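Local coordinates for protein phosphoribosylglycinamide synthetase (Anaerococcus prevotii, PDB 4DIM) that probably binds ATP and a metal ion and acts as an ATP-dependent ligase of the ATP-grasp superfamily, at residues F196-F201 / V262-K267; L208-H213 / K241-V246; Y120-A125 / V271-L276; Y229-V234 / N321-A326; T77-T82 / G278-N283. All coordinates share one frame; numbering follows the deposited sequence.

Interaction 1: F196-F201 / V262-K267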
# COMPACT_ATOMS: atom_id res chain seq x y z
N PHE A 196 -10.09 6.24 -3.69
CA PHE A 196 -9.59 6.38 -2.34
C PHE A 196 -9.07 5.01 -1.92
O PHE A 196 -9.07 4.10 -2.74
CB PHE A 196 -10.69 6.94 -1.40
CG PHE A 196 -11.86 6.02 -1.21
CD1 PHE A 196 -11.93 5.20 -0.10
CD2 PHE A 196 -12.81 5.87 -2.20
CE1 PHE A 196 -12.96 4.26 0.03
CE2 PHE A 196 -13.80 4.90 -2.08
CZ PHE A 196 -13.90 4.15 -0.94
N GLY A 197 -8.59 4.90 -0.70
CA GLY A 197 -8.07 3.65 -0.17
C GLY A 197 -8.57 3.33 1.22
O GLY A 197 -9.36 4.06 1.81
N ALA A 198 -8.05 2.23 1.77
CA ALA A 198 -8.37 1.83 3.13
C ALA A 198 -7.31 0.93 3.69
O ALA A 198 -6.68 0.18 2.96
CB ALA A 198 -9.71 1.14 3.18
N GLN A 199 -7.15 0.98 5.02
CA GLN A 199 -6.25 0.13 5.78
C GLN A 199 -7.09 -0.79 6.61
O GLN A 199 -8.17 -0.41 7.06
CB GLN A 199 -5.30 0.91 6.71
CG GLN A 199 -4.30 1.86 6.06
CD GLN A 199 -3.36 1.23 5.06
OE1 GLN A 199 -2.39 0.57 5.43
NE2 GLN A 199 -3.63 1.39 3.78
N ALA A 200 -6.60 -1.97 6.86
CA ALA A 200 -7.29 -2.90 7.72
C ALA A 200 -6.27 -3.80 8.37
O ALA A 200 -5.08 -3.70 8.09
CB ALA A 200 -8.36 -3.69 6.97
N PHE A 201 -6.72 -4.57 9.33
CA PHE A 201 -5.83 -5.46 10.05
C PHE A 201 -6.65 -6.67 10.43
O PHE A 201 -7.73 -6.50 10.98
CB PHE A 201 -5.28 -4.72 11.28
CG PHE A 201 -4.17 -5.43 12.01
CD1 PHE A 201 -2.85 -5.10 11.79
CD2 PHE A 201 -4.46 -6.37 12.99
CE1 PHE A 201 -1.83 -5.71 12.51
CE2 PHE A 201 -3.43 -7.00 13.68
CZ PHE A 201 -2.13 -6.64 13.45
N VAL A 262 -5.71 -1.59 0.81
CA VAL A 262 -6.76 -1.63 -0.21
C VAL A 262 -6.88 -0.30 -1.02
O VAL A 262 -6.73 0.81 -0.48
CB VAL A 262 -8.14 -1.94 0.44
CG1 VAL A 262 -9.10 -2.49 -0.60
CG2 VAL A 262 -7.99 -2.91 1.61
N ASP A 263 -7.16 -0.47 -2.34
CA ASP A 263 -7.44 0.60 -3.30
C ASP A 263 -8.89 0.44 -3.66
O ASP A 263 -9.29 -0.60 -4.19
CB ASP A 263 -6.54 0.53 -4.56
CG ASP A 263 -5.04 0.59 -4.34
OD1 ASP A 263 -4.59 1.30 -3.41
OD2 ASP A 263 -4.29 0.03 -5.19
N MSE A 264 -9.67 1.45 -3.32
CA MSE A 264 -11.09 1.53 -3.54
C MSE A 264 -11.45 2.53 -4.64
O MSE A 264 -10.67 3.38 -5.02
CB MSE A 264 -11.78 2.05 -2.25
CG MSE A 264 -11.33 1.41 -0.87
SE MSE A 264 -12.06 -0.31 -0.59
CE MSE A 264 -14.05 -0.11 -1.14
N ILE A 265 -12.70 2.49 -5.04
CA ILE A 265 -13.28 3.50 -5.92
C ILE A 265 -14.76 3.68 -5.54
O ILE A 265 -15.48 2.71 -5.30
CB ILE A 265 -13.10 3.22 -7.42
CG1 ILE A 265 -13.73 4.34 -8.28
CG2 ILE A 265 -13.68 1.88 -7.79
CD1 ILE A 265 -13.08 4.58 -9.45
N LEU A 266 -15.21 4.93 -5.49
CA LEU A 266 -16.60 5.20 -5.17
C LEU A 266 -17.35 5.64 -6.44
O LEU A 266 -16.95 6.62 -7.07
CB LEU A 266 -16.66 6.26 -4.05
CG LEU A 266 -17.90 7.10 -3.92
CD1 LEU A 266 -19.08 6.26 -3.46
CD2 LEU A 266 -17.64 8.16 -2.94
N LYS A 267 -18.41 4.87 -6.82
CA LYS A 267 -19.28 5.19 -7.96
C LYS A 267 -20.74 5.06 -7.58
O LYS A 267 -21.19 3.97 -7.23
CB LYS A 267 -18.98 4.29 -9.19
CG LYS A 267 -19.87 4.56 -10.43
CD LYS A 267 -19.40 3.73 -11.60
CE LYS A 267 -20.23 3.84 -12.87
NZ LYS A 267 -19.62 3.07 -14.00
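The ring of F196 rests on the side chain of selenomethionine M264, whose CB lies 3.4 Å from the centroid of the F196 ring, over one face and offset toward its rim: a CH-pi contact. F196 reaches this spot because CG stands between its backbone N and carbonyl carbon (chi1 66°), which swings the ring across the neighbouring strand. The M264 chain bends at chi2 and chi3, and its SE lies oblique to the ring, 5.5 Å from the F196 centroid, a Met-aromatic contact. L266 extends the apolar patch, its CB 3.7 Å from F196 CE2, and A198 CB approaches M264 CG and V262 CB more loosely. Around this lies the antiparallel backbone ladder. F196 and M264 exchange two hydrogen bonds, M264 N to F196 O at 2.8 Å being the shorter, and A198 and V262 exchange two more, including V262 N to A198 O at 2.9 Å. Between these pairs G197 faces D263 as a non-hydrogen-bonded pair. The two strands are inner members of the large antiparallel sheet of the ATP-grasp fold: strand 206-219 flanks 194-203, strand 270-277 flanks 258-267, and helix 236-253 lies against F196, M264 and L266 through T242, V246 and I238.

Interaction 2: L208-H213 / K241-V246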
# COMPACT_ATOMS: atom_id res chain seq x y z
N LEU A 208 -10.02 -6.23 12.86
CA LEU A 208 -10.01 -5.24 13.94
C LEU A 208 -10.61 -3.93 13.49
O LEU A 208 -11.33 -3.27 14.25
CB LEU A 208 -8.57 -5.01 14.39
CG LEU A 208 -7.83 -6.27 14.88
CD1 LEU A 208 -6.54 -5.91 15.55
CD2 LEU A 208 -8.70 -7.13 15.80
N PHE A 209 -10.27 -3.51 12.29
CA PHE A 209 -10.80 -2.27 11.76
C PHE A 209 -10.69 -2.20 10.24
O PHE A 209 -10.04 -3.01 9.60
CB PHE A 209 -10.05 -1.07 12.38
CG PHE A 209 -8.60 -0.99 12.00
CD1 PHE A 209 -8.21 -0.39 10.82
CD2 PHE A 209 -7.62 -1.50 12.83
CE1 PHE A 209 -6.88 -0.34 10.46
CE2 PHE A 209 -6.29 -1.47 12.45
CZ PHE A 209 -5.93 -0.87 11.28
N VAL A 210 -11.37 -1.22 9.68
CA VAL A 210 -11.26 -0.80 8.30
C VAL A 210 -11.23 0.73 8.39
O VAL A 210 -12.16 1.34 8.93
CB VAL A 210 -12.32 -1.34 7.32
CG1 VAL A 210 -11.96 -0.96 5.90
CG2 VAL A 210 -12.43 -2.86 7.43
N MSE A 211 -10.10 1.31 7.99
CA MSE A 211 -9.92 2.74 8.05
C MSE A 211 -9.82 3.35 6.65
O MSE A 211 -8.73 3.41 6.09
CB MSE A 211 -8.65 3.08 8.85
CG MSE A 211 -8.53 4.59 9.17
SE MSE A 211 -6.74 5.05 9.73
CE MSE A 211 -6.02 5.01 8.08
N PRO A 212 -10.92 3.94 6.13
CA PRO A 212 -10.84 4.65 4.85
C PRO A 212 -9.88 5.84 4.91
O PRO A 212 -9.63 6.39 5.97
CB PRO A 212 -12.29 5.11 4.60
CG PRO A 212 -13.11 4.16 5.39
CD PRO A 212 -12.32 3.84 6.60
N HIS A 213 -9.27 6.17 3.77
CA HIS A 213 -8.34 7.30 3.74
C HIS A 213 -8.28 7.95 2.36
O HIS A 213 -8.58 7.33 1.32
CB HIS A 213 -6.92 6.94 4.23
CG HIS A 213 -6.31 5.76 3.56
ND1 HIS A 213 -5.72 5.86 2.31
CD2 HIS A 213 -6.17 4.49 4.01
CE1 HIS A 213 -5.31 4.64 2.01
NE2 HIS A 213 -5.54 3.79 3.02
N LYS A 241 -20.04 1.05 3.98
CA LYS A 241 -19.99 0.25 2.76
C LYS A 241 -18.56 -0.27 2.49
O LYS A 241 -18.42 -1.37 1.99
CB LYS A 241 -20.51 1.07 1.57
CG LYS A 241 -22.01 1.02 1.42
CD LYS A 241 -22.49 2.03 0.38
CE LYS A 241 -24.00 2.10 0.27
NZ LYS A 241 -24.44 3.36 -0.37
N THR A 242 -17.53 0.51 2.85
CA THR A 242 -16.11 0.16 2.69
C THR A 242 -15.75 -0.95 3.71
O THR A 242 -15.09 -1.94 3.35
CB THR A 242 -15.24 1.45 2.85
OG1 THR A 242 -15.53 2.32 1.77
CG2 THR A 242 -13.76 1.19 2.83
N LYS A 243 -16.19 -0.79 4.95
CA LYS A 243 -16.01 -1.78 6.01
C LYS A 243 -16.63 -3.11 5.59
O LYS A 243 -16.04 -4.17 5.80
CB LYS A 243 -16.66 -1.29 7.34
CG LYS A 243 -15.84 -0.23 8.11
CD LYS A 243 -16.53 0.44 9.27
CE LYS A 243 -15.64 1.53 9.84
NZ LYS A 243 -16.26 2.21 11.03
N THR A 244 -17.79 -3.04 4.93
CA THR A 244 -18.47 -4.22 4.47
C THR A 244 -17.69 -4.93 3.38
O THR A 244 -17.51 -6.15 3.48
CB THR A 244 -19.87 -3.88 3.99
OG1 THR A 244 -20.67 -3.52 5.14
CG2 THR A 244 -20.54 -5.04 3.24
N GLU A 245 -17.28 -4.21 2.31
CA GLU A 245 -16.59 -4.87 1.19
C GLU A 245 -15.21 -5.35 1.59
O GLU A 245 -14.81 -6.42 1.15
CB GLU A 245 -16.47 -3.96 -0.04
CG GLU A 245 -17.76 -3.58 -0.74
CD GLU A 245 -18.78 -4.68 -0.95
OE1 GLU A 245 -18.54 -5.54 -1.82
OE2 GLU A 245 -19.84 -4.67 -0.27
N VAL A 246 -14.47 -4.57 2.40
CA VAL A 246 -13.14 -5.01 2.81
C VAL A 246 -13.25 -6.31 3.64
O VAL A 246 -12.52 -7.25 3.37
CB VAL A 246 -12.39 -3.89 3.56
CG1 VAL A 246 -11.15 -4.43 4.27
CG2 VAL A 246 -12.03 -2.75 2.60
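T242 O accepts the helical bond from V246 N at 2.9 Å and is also approached across the contact by a methyl group, V210 CG1, at 4.2 Å. A second carbonyl, V210 O, lies beside the aliphatic chain of K243, with K243 CE 3.6 Å from it. That chain runs extended beyond CG, and its CG also touches V210 CB at 3.8 Å, so the hydrocarbon part of the lysine packs along the strand while NZ has a long, weak ion pair with E240. V210 is the centre of the contact. Its two methyls reach V246 tip to tip, CG1 being 3.8 Å from V246 CG2 and CG2 equally close to V246 CG1. The fork is set by chi1 of -172°, with CG1 anti to the backbone N and CG2 beside it. This is alpha-on-beta packing within the ATP-grasp fold: helix 236-253 lies over one face of the antiparallel sheet, and the axis of 241-246 passes 8.3 Å from that of 208-213, at 125° between their N-to-C directions. Cutting V210 back to an alanine is likely to open a gap between strand and helix and leave the V246 methyls without the partners they meet on this strand. P212 stands two residues along on the same face, and its ring slides past T242 in the opposite direction, CG lying 4.0 Å from T242 CG2. With CG2 anti to the backbone N, T242 turns this methyl to the strand while its hydroxyl bonds I238 O in the helix. F196 and A200 of the adjoining strand meet T242 and V246.

Interaction 3: Y120-A125 / V271-L276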
# COMPACT_ATOMS: atom_id res chain seq x y z
N TYR A 120 -17.80 -14.96 -4.01
CA TYR A 120 -18.14 -14.40 -2.70
C TYR A 120 -18.90 -13.07 -2.81
O TYR A 120 -19.28 -12.50 -1.78
CB TYR A 120 -16.87 -14.23 -1.83
CG TYR A 120 -16.35 -15.57 -1.34
CD1 TYR A 120 -16.98 -16.24 -0.30
CD2 TYR A 120 -15.34 -16.24 -2.02
CE1 TYR A 120 -16.59 -17.52 0.08
CE2 TYR A 120 -14.86 -17.46 -1.57
CZ TYR A 120 -15.52 -18.12 -0.54
OH TYR A 120 -15.16 -19.39 -0.14
N ASN A 121 -19.22 -12.63 -4.06
CA ASN A 121 -20.05 -11.46 -4.32
C ASN A 121 -19.47 -10.19 -3.68
O ASN A 121 -20.11 -9.53 -2.86
CB ASN A 121 -21.50 -11.71 -3.82
CG ASN A 121 -22.49 -10.65 -4.27
OD1 ASN A 121 -22.32 -9.98 -5.29
ND2 ASN A 121 -23.52 -10.45 -3.51
N VAL A 122 -18.26 -9.87 -4.06
CA VAL A 122 -17.56 -8.67 -3.61
C VAL A 122 -17.63 -7.67 -4.75
O VAL A 122 -17.38 -8.04 -5.88
CB VAL A 122 -16.10 -9.00 -3.20
CG1 VAL A 122 -15.26 -7.73 -3.03
CG2 VAL A 122 -16.10 -9.82 -1.91
N ASN A 123 -17.98 -6.42 -4.44
CA ASN A 123 -18.05 -5.34 -5.43
C ASN A 123 -16.71 -5.07 -5.98
O ASN A 123 -15.77 -4.75 -5.24
CB ASN A 123 -18.58 -4.04 -4.84
CG ASN A 123 -20.01 -4.05 -4.41
OD1 ASN A 123 -20.76 -4.99 -4.68
ND2 ASN A 123 -20.39 -3.01 -3.70
N THR A 124 -16.61 -5.23 -7.28
CA THR A 124 -15.39 -5.00 -8.03
C THR A 124 -15.76 -4.83 -9.52
O THR A 124 -16.84 -5.28 -9.93
CB THR A 124 -14.46 -6.21 -7.80
OG1 THR A 124 -13.12 -5.84 -8.16
CG2 THR A 124 -14.94 -7.48 -8.59
N ALA A 125 -14.84 -4.23 -10.32
CA ALA A 125 -14.97 -4.13 -11.79
C ALA A 125 -14.89 -5.55 -12.37
O ALA A 125 -13.82 -6.16 -12.37
CB ALA A 125 -13.86 -3.27 -12.38
N VAL A 271 -19.20 1.21 -3.54
CA VAL A 271 -17.74 1.16 -3.50
C VAL A 271 -17.29 -0.14 -4.06
O VAL A 271 -17.97 -1.15 -3.94
CB VAL A 271 -17.18 1.43 -2.09
CG1 VAL A 271 -17.70 2.75 -1.56
CG2 VAL A 271 -17.52 0.29 -1.11
N TYR A 272 -16.14 -0.12 -4.71
CA TYR A 272 -15.54 -1.27 -5.38
C TYR A 272 -14.08 -1.39 -5.01
O TYR A 272 -13.40 -0.36 -4.91
CB TYR A 272 -15.67 -1.11 -6.91
CG TYR A 272 -17.09 -0.93 -7.37
CD1 TYR A 272 -17.83 -2.00 -7.86
CD2 TYR A 272 -17.68 0.33 -7.39
CE1 TYR A 272 -19.15 -1.84 -8.27
CE2 TYR A 272 -19.00 0.51 -7.80
CZ TYR A 272 -19.74 -0.59 -8.21
OH TYR A 272 -21.06 -0.44 -8.62
N ILE A 273 -13.59 -2.64 -4.89
CA ILE A 273 -12.19 -2.92 -4.58
C ILE A 273 -11.45 -3.07 -5.85
O ILE A 273 -11.75 -3.99 -6.62
CB ILE A 273 -12.07 -4.21 -3.73
CG1 ILE A 273 -12.79 -4.02 -2.39
CG2 ILE A 273 -10.57 -4.61 -3.55
CD1 ILE A 273 -12.75 -5.06 -1.57
N ILE A 274 -10.42 -2.24 -6.06
CA ILE A 274 -9.54 -2.36 -7.23
C ILE A 274 -8.39 -3.35 -6.93
O ILE A 274 -8.21 -4.28 -7.68
CB ILE A 274 -8.97 -0.99 -7.66
CG1 ILE A 274 -10.07 0.01 -7.94
CG2 ILE A 274 -8.07 -1.17 -8.88
CD1 ILE A 274 -9.59 1.46 -7.63
N GLU A 275 -7.61 -3.09 -5.88
CA GLU A 275 -6.46 -3.88 -5.44
C GLU A 275 -6.53 -4.13 -3.93
O GLU A 275 -7.04 -3.30 -3.19
CB GLU A 275 -5.09 -3.19 -5.76
CG GLU A 275 -4.88 -2.58 -7.13
CD GLU A 275 -4.80 -3.53 -8.32
OE1 GLU A 275 -4.83 -4.77 -8.10
OE2 GLU A 275 -4.69 -3.04 -9.47
N LEU A 276 -5.98 -5.26 -3.48
CA LEU A 276 -5.94 -5.66 -2.07
C LEU A 276 -4.68 -6.48 -1.81
O LEU A 276 -4.49 -7.52 -2.44
CB LEU A 276 -7.19 -6.47 -1.72
CG LEU A 276 -7.44 -6.60 -0.19
CD1 LEU A 276 -8.92 -6.36 0.20
CD2 LEU A 276 -6.99 -7.93 0.34
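N123 and T124 hold the loop 120-125 along strand 271-276, the outermost strand at this end of the large ATP-grasp sheet. The loop leaves helix 110-120 through a Schellman motif at N121, and the strand carries a classic beta bulge, I274 and E275 both facing D263. Packing is light. V122 CG1 meets I273 CD1 at 3.9 Å, the side chains passing at a slant, with F117 of helix 110-120 touching both. The Y272 ring turns its edge to T124 N, 3.5 Å from CD1, and N123 CB lies obliquely by the same carbon. Hydrogen bonds carry the contact. I273 N gives a nearly straight bond (170°) to N123 O at 3.1 Å. N123 ND2 donates to V271 O at 3.1 Å, the acceptor lying in the plane of the amide. With a leucine in place of N123, V271 O would probably lose this donor and the loop a tie to the strand. Two outside groups steady the loop: E245 accepts from N123 N, and K114 bonds T124 OG1. T124 points OG1 anti to its own backbone N (chi1 -162°), and from there the hydroxyl donates to I273 O at 2.8 Å, in line with the carbonyl bond.

Interaction 4: Y229-V234 / N321-A326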
# COMPACT_ATOMS: atom_id res chain seq x y z
N TYR A 229 -4.51 11.15 3.89
CA TYR A 229 -5.12 11.83 5.00
C TYR A 229 -6.26 11.06 5.56
O TYR A 229 -6.88 10.25 4.90
CB TYR A 229 -5.59 13.25 4.62
CG TYR A 229 -6.61 13.30 3.51
CD1 TYR A 229 -6.21 13.51 2.19
CD2 TYR A 229 -7.98 13.25 3.78
CE1 TYR A 229 -7.15 13.59 1.16
CE2 TYR A 229 -8.92 13.35 2.77
CZ TYR A 229 -8.51 13.53 1.45
OH TYR A 229 -9.40 13.53 0.41
N VAL A 230 -6.57 11.38 6.79
CA VAL A 230 -7.72 10.88 7.53
C VAL A 230 -8.30 12.08 8.22
O VAL A 230 -7.56 13.00 8.58
CB VAL A 230 -7.44 9.71 8.51
CG1 VAL A 230 -7.16 8.42 7.75
CG2 VAL A 230 -6.32 10.04 9.49
N PRO A 231 -9.63 12.17 8.32
CA PRO A 231 -10.64 11.23 7.83
C PRO A 231 -11.02 11.56 6.41
O PRO A 231 -10.82 12.68 5.91
CB PRO A 231 -11.79 11.47 8.81
CG PRO A 231 -11.74 12.96 9.03
CD PRO A 231 -10.27 13.35 8.94
N LEU A 232 -11.59 10.57 5.74
CA LEU A 232 -12.07 10.70 4.36
C LEU A 232 -13.36 11.51 4.38
O LEU A 232 -14.23 11.22 5.19
CB LEU A 232 -12.30 9.29 3.77
CG LEU A 232 -12.64 9.23 2.32
CD1 LEU A 232 -11.46 9.72 1.44
CD2 LEU A 232 -13.11 7.83 1.95
N ASP A 233 -13.46 12.55 3.53
CA ASP A 233 -14.66 13.38 3.52
C ASP A 233 -15.75 12.76 2.63
O ASP A 233 -15.91 13.08 1.43
CB ASP A 233 -14.38 14.83 3.09
CG ASP A 233 -15.62 15.71 3.22
OD1 ASP A 233 -16.04 16.29 2.19
OD2 ASP A 233 -16.22 15.75 4.32
N VAL A 234 -16.49 11.84 3.26
CA VAL A 234 -17.63 11.15 2.67
C VAL A 234 -18.69 10.98 3.74
O VAL A 234 -18.40 11.09 4.94
CB VAL A 234 -17.23 9.79 2.05
CG1 VAL A 234 -16.41 9.97 0.77
CG2 VAL A 234 -16.50 8.90 3.06
N ASN A 321 -11.05 10.08 17.31
CA ASN A 321 -10.29 9.91 16.05
C ASN A 321 -9.73 11.25 15.61
O ASN A 321 -10.46 12.06 15.04
CB ASN A 321 -11.13 9.29 14.89
CG ASN A 321 -11.77 7.95 15.17
OD1 ASN A 321 -12.97 7.75 14.91
ND2 ASN A 321 -10.97 6.96 15.57
N LYS A 322 -8.41 11.44 15.80
CA LYS A 322 -7.74 12.67 15.37
C LYS A 322 -7.53 12.67 13.85
O LYS A 322 -7.43 11.61 13.22
CB LYS A 322 -6.38 12.83 16.10
CG LYS A 322 -5.88 14.27 16.18
CD LYS A 322 -5.37 14.69 17.56
CE LYS A 322 -5.22 16.19 17.67
NZ LYS A 322 -4.97 16.64 19.06
N ALA A 323 -7.56 13.86 13.24
CA ALA A 323 -7.26 14.01 11.83
C ALA A 323 -5.72 13.97 11.65
O ALA A 323 -4.98 14.33 12.57
CB ALA A 323 -7.85 15.30 11.29
N GLY A 324 -5.30 13.40 10.52
CA GLY A 324 -3.92 13.29 10.09
C GLY A 324 -3.77 13.58 8.59
O GLY A 324 -4.71 13.36 7.80
N LEU A 325 -2.61 14.17 8.23
CA LEU A 325 -2.26 14.55 6.85
C LEU A 325 -0.79 14.26 6.66
O LEU A 325 0.04 14.72 7.44
CB LEU A 325 -2.57 16.05 6.58
CG LEU A 325 -2.12 16.66 5.22
CD1 LEU A 325 -2.76 15.95 4.05
CD2 LEU A 325 -2.43 18.10 5.13
N ALA A 326 -0.46 13.52 5.62
CA ALA A 326 0.92 13.15 5.27
C ALA A 326 1.15 13.53 3.86
O ALA A 326 0.34 13.16 3.01
CB ALA A 326 1.16 11.67 5.45
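Y229 sits opposite L325 as a non-hydrogen-bonded pair where strand 223-230 runs antiparallel to strand 323-329. From its CB the tyrosine meets G324 O at 3.3 Å and the methyl L325 CD1 at 4.0 Å. Its CG stands between the backbone N and carbonyl carbon (chi1 60°), a turn that carries the ring away from strand 323-329 and back over its own segment. There the CD2 edge of the ring lies near P231 O, in the ring plane. The side chain also touches E216 of the adjacent strand 206-219, Y194 of strand 194-203 and L384 of helix 384-395, the helix that also covers L325. Next along the chain, V230 and G324 form the hydrogen-bonded pair: V230 N gives to G324 O at 2.9 Å (168°), and G324 N returns a bond to V230 O at 3.0 Å. V230 CG2 lies 3.7 Å from G324 N, over the residue that has no side chain; V230 also packs on M211, by its CG1, and on H213. The peptide before P231 is cis, and the proline ring closes the end of the ladder with CD 3.9 Å from A323 CB. With two backbone bonds and otherwise small apolar touches, the joint is held by main-chain pairing far more than by side-chain polarity, and it continues the ATP-grasp sheet into strands from the C-terminal part of the chain.

Interaction 5: T77-T82 / G278-N283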
# COMPACT_ATOMS: atom_id res chain seq x y z
N THR A 77 6.98 -7.95 6.45
CA THR A 77 7.25 -7.07 5.31
C THR A 77 6.31 -5.96 5.51
O THR A 77 5.37 -6.09 6.29
CB THR A 77 7.13 -7.77 3.95
OG1 THR A 77 7.73 -6.94 2.93
CG2 THR A 77 5.71 -8.08 3.57
N CYS A 78 6.58 -4.85 4.87
CA CYS A 78 5.73 -3.71 5.03
C CYS A 78 6.01 -2.73 3.92
O CYS A 78 7.07 -2.79 3.31
CB CYS A 78 5.93 -3.10 6.44
SG CYS A 78 6.97 -1.61 6.52
N CYS A 79 4.97 -1.98 3.54
CA CYS A 79 4.98 -0.86 2.61
C CYS A 79 5.28 -1.21 1.15
O CYS A 79 5.23 -0.30 0.33
CB CYS A 79 5.93 0.21 3.14
SG CYS A 79 5.43 0.90 4.76
N LEU A 80 5.50 -2.49 0.78
CA LEU A 80 5.81 -2.88 -0.61
C LEU A 80 5.43 -4.36 -0.87
O LEU A 80 5.52 -5.19 0.05
CB LEU A 80 7.32 -2.64 -0.87
CG LEU A 80 7.75 -1.88 -2.15
CD1 LEU A 80 7.07 -0.49 -2.32
CD2 LEU A 80 9.27 -1.63 -2.13
N ASP A 81 5.07 -4.69 -2.12
CA ASP A 81 4.70 -6.06 -2.51
C ASP A 81 5.87 -6.91 -2.95
O ASP A 81 5.65 -8.09 -3.17
CB ASP A 81 3.68 -6.06 -3.68
CG ASP A 81 2.30 -5.56 -3.31
OD1 ASP A 81 1.85 -5.83 -2.17
OD2 ASP A 81 1.69 -4.82 -4.13
N THR A 82 7.08 -6.33 -3.13
CA THR A 82 8.28 -7.02 -3.60
C THR A 82 8.46 -8.41 -2.94
O THR A 82 8.48 -9.39 -3.67
CB THR A 82 9.54 -6.16 -3.38
OG1 THR A 82 9.26 -4.81 -3.79
CG2 THR A 82 10.74 -6.68 -4.16
N GLY A 278 -1.96 -8.18 1.39
CA GLY A 278 -1.81 -8.51 2.81
C GLY A 278 -0.59 -7.91 3.48
O GLY A 278 0.14 -8.61 4.18
N ARG A 279 -0.36 -6.61 3.30
CA ARG A 279 0.65 -5.85 4.02
C ARG A 279 0.19 -4.35 4.15
O ARG A 279 -0.75 -3.89 3.49
CB ARG A 279 2.05 -6.00 3.40
CG ARG A 279 2.17 -5.75 1.91
CD ARG A 279 2.31 -4.29 1.60
NE ARG A 279 2.10 -4.02 0.18
CZ ARG A 279 1.91 -2.80 -0.33
NH1 ARG A 279 1.72 -2.65 -1.63
NH2 ARG A 279 1.89 -1.74 0.45
N VAL A 280 0.83 -3.65 5.07
CA VAL A 280 0.52 -2.26 5.34
C VAL A 280 0.90 -1.38 4.17
O VAL A 280 1.92 -1.59 3.55
CB VAL A 280 1.21 -1.79 6.64
CG1 VAL A 280 2.73 -1.66 6.47
CG2 VAL A 280 0.60 -0.49 7.14
N GLY A 281 0.13 -0.33 3.94
CA GLY A 281 0.38 0.60 2.86
C GLY A 281 1.60 1.46 3.06
O GLY A 281 2.12 1.56 4.16
N ALA A 282 2.08 2.07 1.98
CA ALA A 282 3.27 2.92 2.06
C ALA A 282 2.87 4.34 2.27
O ALA A 282 1.72 4.60 2.56
CB ALA A 282 4.07 2.80 0.78
N ASN A 283 3.84 5.26 2.17
CA ASN A 283 3.66 6.70 2.13
C ASN A 283 2.98 7.27 3.34
O ASN A 283 2.08 8.09 3.21
CB ASN A 283 2.87 7.06 0.86
CG ASN A 283 3.45 6.43 -0.37
OD1 ASN A 283 2.74 5.77 -1.14
ND2 ASN A 283 4.75 6.59 -0.56
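R279 reaches across to D81 in a salt bridge in which NE of R279 donates to OD1 of D81 at 3.0 Å (159°). The oxygen lies in the guanidinium plane, yet it is met from above its own carboxylate, because the two flat groups are turned 63° apart. R279 NH1 adds weak bonds to both carboxylate oxygens of D81, and T277 OG1 also bonds OD1, so this one oxygen is held from two residues. The arginine bends at chi2 (84°), which folds the chain back and lets NH2 donate to V280 O of its own segment at 3.1 Å. Fixed at both ends in this way, the guanidinium lies flat against the backbone of C79 and L80, L80 N being 3.4 Å above its plane. V280 O takes a second, weak bond from C79 N at 3.1 Å. Here the loop leaving strand 74-76, at the edge of the N-terminal parallel sheet, meets the loop between strand 270-277 of the ATP-grasp sheet and helix 285-293; in related ATP-grasp enzymes the latter loop lies by the active site, which probably holds here too. Apolar packing continues beyond it. V280 CG1 rests on C78 CB at 3.5 Å, C79 CB meets A282 CB at 4.0 Å, and T77 CG2 comes loosely alongside R279 CB. V280 also packs against Y297 and I301 of helix 297-305.

Overall arrangement
Interactions 1 to 4 all involve one large antiparallel sheet. Interaction 1 joins two of its inner strands; interaction 2, its centre about 7 Å away, sets helix 236-253 on a face; interaction 3 binds a loop to edge strand 270-277; and interaction 4 pairs strand 223-230 with 323-329 toward the other edge. The centres of interactions 3 and 4 are about 23 Å apart. Along the chain, interaction 2 is nested inside 1, 1 inside 3 and 3 inside 5, while 4 crosses the others. Interaction 5, its centre about 14 Å from that of interaction 1 and linked to it through Q199 and G281, ties this sheet to the N-terminal parallel one, so the two sheets are joined near the centre of the chain.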